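Local coordinates for enolase-phosphatase E1 (Saccharomyces cerevisiae, PDB 2G80), which probably catalyses, with a magnesium ion, the enolization and then the dephosphorylation of 2,3-diketo-5-methylthiopentyl-1-phosphate to an acireductone in the methionine salvage pathway, at residues Ile45-Glu50 and Ile122-Tyr127; His115-Gly120 and Phe155-Asp160. All coordinates share one frame; numbering follows the deposited sequence.

Contact 1 (Ile45-Glu50 and Ile122-Tyr127); sequences ISFVKE and IKAPVY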
loop_
_atom_site.group_PDB
_atom_site.type_symbol
_atom_site.label_atom_id
_atom_site.label_comp_id
_atom_site.label_asym_id
_atom_site.label_seq_id
_atom_site.Cartn_x
_atom_site.Cartn_y
_atom_site.Cartn_z
ATOM N N ILE A 45 -5.524 0.755 8.694
ATOM C CA ILE A 45 -5.395 -0.660 8.418
ATOM C C ILE A 45 -6.773 -1.242 7.986
ATOM O O ILE A 45 -6.831 -2.180 7.219
ATOM C CB ILE A 45 -4.709 -1.332 9.671
ATOM C CG1 ILE A 45 -3.925 -2.580 9.314
ATOM C CG2 ILE A 45 -5.700 -1.542 10.796
ATOM C CD1 ILE A 45 -2.911 -2.914 10.415
ATOM N N SER A 46 -7.871 -0.626 8.435
ATOM C CA SER A 46 -9.232 -1.024 8.049
ATOM C C SER A 46 -9.608 -0.856 6.565
ATOM O O SER A 46 -10.594 -1.474 6.118
ATOM C CB SER A 46 -10.235 -0.179 8.834
ATOM O OG SER A 46 -10.164 1.167 8.411
ATOM N N PHE A 47 -8.869 -0.001 5.828
ATOM C CA PHE A 47 -9.199 0.314 4.435
ATOM C C PHE A 47 -9.292 -0.885 3.486
ATOM O O PHE A 47 -10.272 -1.008 2.791
ATOM C CB PHE A 47 -8.219 1.375 3.872
ATOM C CG PHE A 47 -8.530 1.818 2.460
ATOM C CD1 PHE A 47 -9.800 2.297 2.127
ATOM C CD2 PHE A 47 -7.540 1.817 1.469
ATOM C CE1 PHE A 47 -10.081 2.720 0.821
ATOM C CE2 PHE A 47 -7.825 2.240 0.193
ATOM C CZ PHE A 47 -9.106 2.681 -0.135
ATOM N N VAL A 48 -8.303 -1.765 3.499
ATOM C CA VAL A 48 -8.281 -2.932 2.606
ATOM C C VAL A 48 -9.447 -3.904 2.826
ATOM O O VAL A 48 -10.076 -4.311 1.858
ATOM C CB VAL A 48 -6.884 -3.682 2.610
ATOM C CG1 VAL A 48 -6.910 -4.990 1.771
ATOM C CG2 VAL A 48 -5.798 -2.788 2.069
ATOM N N LYS A 49 -9.749 -4.230 4.079
ATOM C CA LYS A 49 -10.826 -5.185 4.416
ATOM C C LYS A 49 -12.211 -4.578 4.460
ATOM O O LYS A 49 -13.153 -5.257 4.089
ATOM C CB LYS A 49 -10.546 -5.917 5.750
ATOM N N GLU A 50 -12.368 -3.348 4.955
ATOM C CA GLU A 50 -13.698 -2.722 4.985
ATOM C C GLU A 50 -14.162 -2.184 3.660
ATOM O O GLU A 50 -15.372 -2.183 3.431
ATOM C CB GLU A 50 -13.820 -1.578 5.997
ATOM C CG GLU A 50 -13.776 -2.046 7.403
ATOM C CD GLU A 50 -13.981 -0.954 8.435
ATOM O OE1 GLU A 50 -14.816 -0.040 8.223
ATOM O OE2 GLU A 50 -13.342 -1.070 9.502
ATOM N N ILE A 122 -14.278 5.039 -4.845
ATOM C CA ILE A 122 -13.367 4.767 -3.739
ATOM C C ILE A 122 -12.272 5.834 -3.694
ATOM O O ILE A 122 -11.831 6.353 -4.733
ATOM C CB ILE A 122 -12.756 3.304 -3.776
ATOM C CG1 ILE A 122 -12.236 2.928 -5.159
ATOM C CG2 ILE A 122 -13.834 2.261 -3.377
ATOM C CD1 ILE A 122 -11.553 1.549 -5.312
ATOM N N LYS A 123 -11.864 6.170 -2.467
ATOM C CA LYS A 123 -10.846 7.175 -2.191
ATOM C C LYS A 123 -9.992 6.653 -1.070
ATOM O O LYS A 123 -10.533 6.083 -0.131
ATOM C CB LYS A 123 -11.538 8.491 -1.812
ATOM C CG LYS A 123 -12.285 9.127 -3.007
ATOM C CD LYS A 123 -13.195 10.223 -2.621
ATOM C CE LYS A 123 -14.132 10.564 -3.773
ATOM N NZ LYS A 123 -15.086 11.617 -3.359
ATOM N N ALA A 124 -8.681 6.842 -1.148
ATOM C CA ALA A 124 -7.743 6.321 -0.120
ATOM C C ALA A 124 -7.708 7.259 1.107
ATOM O O ALA A 124 -7.299 8.426 0.988
ATOM C CB ALA A 124 -6.359 6.122 -0.702
ATOM N N PRO A 125 -8.118 6.756 2.291
ATOM C CA PRO A 125 -8.173 7.569 3.506
ATOM C C PRO A 125 -6.809 7.846 4.181
ATOM O O PRO A 125 -6.561 7.403 5.304
ATOM C CB PRO A 125 -9.100 6.739 4.421
ATOM C CG PRO A 125 -8.862 5.357 4.043
ATOM C CD PRO A 125 -8.503 5.356 2.580
ATOM N N VAL A 126 -5.948 8.636 3.556
ATOM C CA VAL A 126 -4.661 8.955 4.158
ATOM C C VAL A 126 -4.856 9.940 5.301
ATOM O O VAL A 126 -5.566 10.934 5.159
ATOM C CB VAL A 126 -3.664 9.460 3.121
ATOM C CG1 VAL A 126 -2.308 9.836 3.758
ATOM C CG2 VAL A 126 -3.473 8.380 2.016
ATOM N N TYR A 127 -4.180 9.693 6.424
ATOM C CA TYR A 127 -4.292 10.572 7.595
ATOM C C TYR A 127 -3.865 11.983 7.230
ATOM O O TYR A 127 -2.870 12.165 6.524
ATOM C CB TYR A 127 -3.470 10.061 8.789
ATOM C CG TYR A 127 -3.911 8.719 9.328
ATOM C CD1 TYR A 127 -5.085 8.591 10.086
ATOM C CD2 TYR A 127 -3.155 7.578 9.116
ATOM C CE1 TYR A 127 -5.490 7.339 10.579
ATOM C CE2 TYR A 127 -3.555 6.318 9.625
ATOM C CZ TYR A 127 -4.702 6.215 10.358
ATOM O OH TYR A 127 -5.072 4.993 10.852
HETATM O O HOH W 1 -4.752 1.719 11.426
#

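Contact 2 (His115-Gly120 and Phe155-Asp160); sequences HGYESG and FGYVQD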
loop_
_atom_site.group_PDB
_atom_site.type_symbol
_atom_site.label_atom_id
_atom_site.label_comp_id
_atom_site.label_asym_id
_atom_site.label_seq_id
_atom_site.Cartn_x
_atom_site.Cartn_y
_atom_site.Cartn_z
ATOM N N HIS A 115 -10.749 1.682 -11.952
ATOM C CA HIS A 115 -12.050 2.200 -12.352
ATOM C C HIS A 115 -12.801 2.711 -11.128
ATOM O O HIS A 115 -13.476 3.714 -11.233
ATOM C CB HIS A 115 -12.889 1.145 -13.128
ATOM C CG HIS A 115 -14.278 1.606 -13.469
ATOM N ND1 HIS A 115 -14.533 2.491 -14.497
ATOM C CD2 HIS A 115 -15.482 1.333 -12.899
ATOM C CE1 HIS A 115 -15.831 2.734 -14.550
ATOM N NE2 HIS A 115 -16.432 2.044 -13.597
ATOM N N GLY A 116 -12.728 1.991 -10.011
ATOM C CA GLY A 116 -13.317 2.439 -8.731
ATOM C C GLY A 116 -12.791 3.811 -8.296
ATOM O O GLY A 116 -13.561 4.707 -7.977
ATOM N N TYR A 117 -11.474 3.969 -8.309
ATOM C CA TYR A 117 -10.850 5.256 -7.999
ATOM C C TYR A 117 -11.221 6.364 -9.010
ATOM O O TYR A 117 -11.676 7.450 -8.607
ATOM C CB TYR A 117 -9.354 5.116 -7.954
ATOM C CG TYR A 117 -8.778 4.430 -6.719
ATOM C CD1 TYR A 117 -8.897 5.013 -5.469
ATOM C CD2 TYR A 117 -8.013 3.257 -6.825
ATOM C CE1 TYR A 117 -8.330 4.417 -4.327
ATOM C CE2 TYR A 117 -7.424 2.655 -5.707
ATOM C CZ TYR A 117 -7.594 3.253 -4.440
ATOM O OH TYR A 117 -7.059 2.714 -3.278
ATOM N N GLU A 118 -11.070 6.064 -10.306
ATOM C CA GLU A 118 -11.357 7.036 -11.402
ATOM C C GLU A 118 -12.792 7.494 -11.504
ATOM O O GLU A 118 -13.052 8.636 -11.889
ATOM C CB GLU A 118 -10.940 6.471 -12.748
ATOM C CG GLU A 118 -9.454 6.406 -12.934
ATOM C CD GLU A 118 -9.012 5.525 -14.122
ATOM O OE1 GLU A 118 -9.863 5.175 -14.973
ATOM O OE2 GLU A 118 -7.800 5.201 -14.191
ATOM N N SER A 119 -13.718 6.585 -11.206
ATOM C CA SER A 119 -15.140 6.895 -11.141
ATOM C C SER A 119 -15.597 7.582 -9.828
ATOM O O SER A 119 -16.775 7.946 -9.716
ATOM C CB SER A 119 -15.969 5.620 -11.360
ATOM O OG SER A 119 -15.710 4.647 -10.376
ATOM N N GLY A 120 -14.700 7.735 -8.846
ATOM C CA GLY A 120 -15.027 8.357 -7.569
ATOM C C GLY A 120 -15.720 7.438 -6.599
ATOM O O GLY A 120 -16.197 7.901 -5.551
ATOM N N PHE A 155 -2.102 6.561 -4.062
ATOM C CA PHE A 155 -1.684 7.954 -3.869
ATOM C C PHE A 155 -2.169 8.937 -4.914
ATOM O O PHE A 155 -2.052 10.144 -4.698
ATOM C CB PHE A 155 -0.162 8.055 -3.631
ATOM C CG PHE A 155 0.261 7.444 -2.329
ATOM C CD1 PHE A 155 -0.074 8.063 -1.135
ATOM C CD2 PHE A 155 0.933 6.245 -2.284
ATOM C CE1 PHE A 155 0.289 7.512 0.099
ATOM C CE2 PHE A 155 1.283 5.678 -1.061
ATOM C CZ PHE A 155 0.962 6.335 0.138
ATOM N N GLY A 156 -2.707 8.447 -6.040
ATOM C CA GLY A 156 -3.324 9.329 -7.021
ATOM C C GLY A 156 -4.744 9.774 -6.692
ATOM O O GLY A 156 -5.243 10.723 -7.322
ATOM N N TYR A 157 -5.401 9.092 -5.736
ATOM C CA TYR A 157 -6.847 9.288 -5.410
ATOM C C TYR A 157 -7.114 9.246 -3.905
ATOM O O TYR A 157 -7.883 8.420 -3.382
ATOM C CB TYR A 157 -7.664 8.215 -6.140
ATOM C CG TYR A 157 -7.556 8.269 -7.655
ATOM C CD1 TYR A 157 -8.356 9.147 -8.395
ATOM C CD2 TYR A 157 -6.657 7.448 -8.352
ATOM C CE1 TYR A 157 -8.275 9.216 -9.780
ATOM C CE2 TYR A 157 -6.575 7.486 -9.738
ATOM C CZ TYR A 157 -7.393 8.378 -10.446
ATOM O OH TYR A 157 -7.340 8.488 -11.794
ATOM N N VAL A 158 -6.508 10.218 -3.238
ATOM C CA VAL A 158 -6.524 10.342 -1.816
ATOM C C VAL A 158 -7.736 11.166 -1.393
ATOM O O VAL A 158 -8.022 12.226 -1.969
ATOM C CB VAL A 158 -5.169 10.993 -1.305
ATOM C CG1 VAL A 158 -5.209 11.282 0.172
ATOM C CG2 VAL A 158 -3.985 10.105 -1.668
ATOM N N GLN A 159 -8.428 10.671 -0.374
ATOM C CA GLN A 159 -9.576 11.343 0.217
ATOM C C GLN A 159 -9.130 12.685 0.815
ATOM O O GLN A 159 -8.103 12.763 1.537
ATOM C CB GLN A 159 -10.189 10.452 1.279
ATOM C CG GLN A 159 -11.373 10.979 1.977
ATOM C CD GLN A 159 -12.001 9.939 2.874
ATOM O OE1 GLN A 159 -11.847 9.981 4.092
ATOM N NE2 GLN A 159 -12.687 8.981 2.272
ATOM N N ASP A 160 -9.883 13.737 0.477
ATOM C CA ASP A 160 -9.612 15.073 0.963
ATOM C C ASP A 160 -10.103 15.140 2.414
ATOM O O ASP A 160 -11.292 15.055 2.634
ATOM C CB ASP A 160 -10.321 16.127 0.076
ATOM C CG ASP A 160 -9.991 17.563 0.466
ATOM O OD1 ASP A 160 -9.347 17.807 1.518
ATOM O OD2 ASP A 160 -10.383 18.466 -0.296
#

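Contact 1 (Ile45-Glu50 and Ile122-Tyr127)
The backbone of Ile45-Glu50 enters the first turn of helix 46-65 and approaches the irregular, extended run Ile122-Tyr127 most closely at Phe47 and Pro125, whose CA atoms lie 7.4 Å apart. In this HAD-superfamily hydrolase, helix 46-65 opens the helical insertion that follows the first strand of the parallel sheet, and Ile122-Tyr127 is the return path from helix 103-118 to helix 128-136. The contact is carried by the Phe47 ring. Its CG stands anti to the backbone N (chi1 -177°), which swings the ring off the helix and across to the returning chain. Pro125 lays its CD over one ring face in a CH-pi contact, 3.4 Å from the Phe47 centroid and 14° off the ring normal, almost over the centre, while Pro125 CG sits above the CD1 side, 3.7 Å from Phe47 CD1. Pro125 is the centre of an inverse gamma turn, closed by Val126 N bonding to Ala124 O. The far end of the phenylalanine meets Ala124, with Phe47 CE2 4.2 Å from Ala124 CB. Leu52 of its own helix also touches Phe47, and the ring is buried. Were Phe47 replaced by an alanine, Pro125 CD would probably lose the ring face it rests on and a gap would be likely to open beside Ala124. No direct hydrogen bond joins the two segments. A water does bridge them nearer the surface, accepting from Ile45 N at 3.0 Å and linked only weakly to Tyr127 OH. On the CD1 side of the ring, Phe47 CE1 lies 3.5 Å from Lys123 O, which approaches obliquely.

Contact 2 (His115-Gly120 and Phe155-Asp160)
Tyr157 turns CG anti to its own carbonyl carbon (chi1 -61°), which lays its ring under Tyr117 CB, and the like setting of Tyr117 (chi1 -75°) sends that residue's ring off alongside, slid away from the ring of Tyr157. The meeting point is the last turn of helix 103-118, which faces the chain leaving helix 148-156 in the HAD-type hydrolase fold. Tyr117 CB forms a CH-pi contact 3.9 Å from the Tyr157 centroid, displaced toward the rim on the CD2 and CG side. In return Tyr157 CB approaches the Tyr117 ring obliquely, 3.5 Å from CD1. The two ring planes are nearly parallel, at 17°, but barely overlap, with centroids 5.7 Å apart. Each tyrosine thus uses its CB as much as its ring. The backbone N of Glu118 lies over the same face of Tyr157 as Tyr117 CB. Farther out, the extended Glu118 side chain crosses the phenol end of Tyr157, its CG 3.2 Å from Tyr157 OH; its carboxylate is a neighbour of the phenol and not a bonded partner, with OE2 4.1 Å from Tyr157 OH. Just beyond, the helix finishes in a Schellman motif, with Gly120 taking the positive phi, and His115 O accepts both Ser119 N and Ser119 OG from opposite faces of its carbonyl plane. Leu153 and Leu154 of helix 148-156 add to the packing around Tyr117. With no hydrogen bond between the segments, the fit of Tyr117 CB against the Tyr157 ring face carries the contact, and Glu118 adds only rim packing through its CG.

In the fold
The centres of contacts 1 and 2 lie about 11 Å apart, and their segments alternate along the chain: 45-50, 115-120, 122-127, 155-160. Helix 46-65 and helix 103-118 belong to the long helical insertion between strands 33-36 and 140-143 of the parallel sheet, whereas 155-160 follows the helix after strand 140-143. The return chain joins the contacts directly: Ala124 N and O probably bond to Tyr157 O (2.8 Å) and Gln159 N (2.9 Å). Phe47 CE2 also packs 3.6 Å from Tyr117 OH. Together they form a continuous junction between the insertion and the core; Phe47 is about 7 Å from the magnesium-binding Glu39, side chain to side chain.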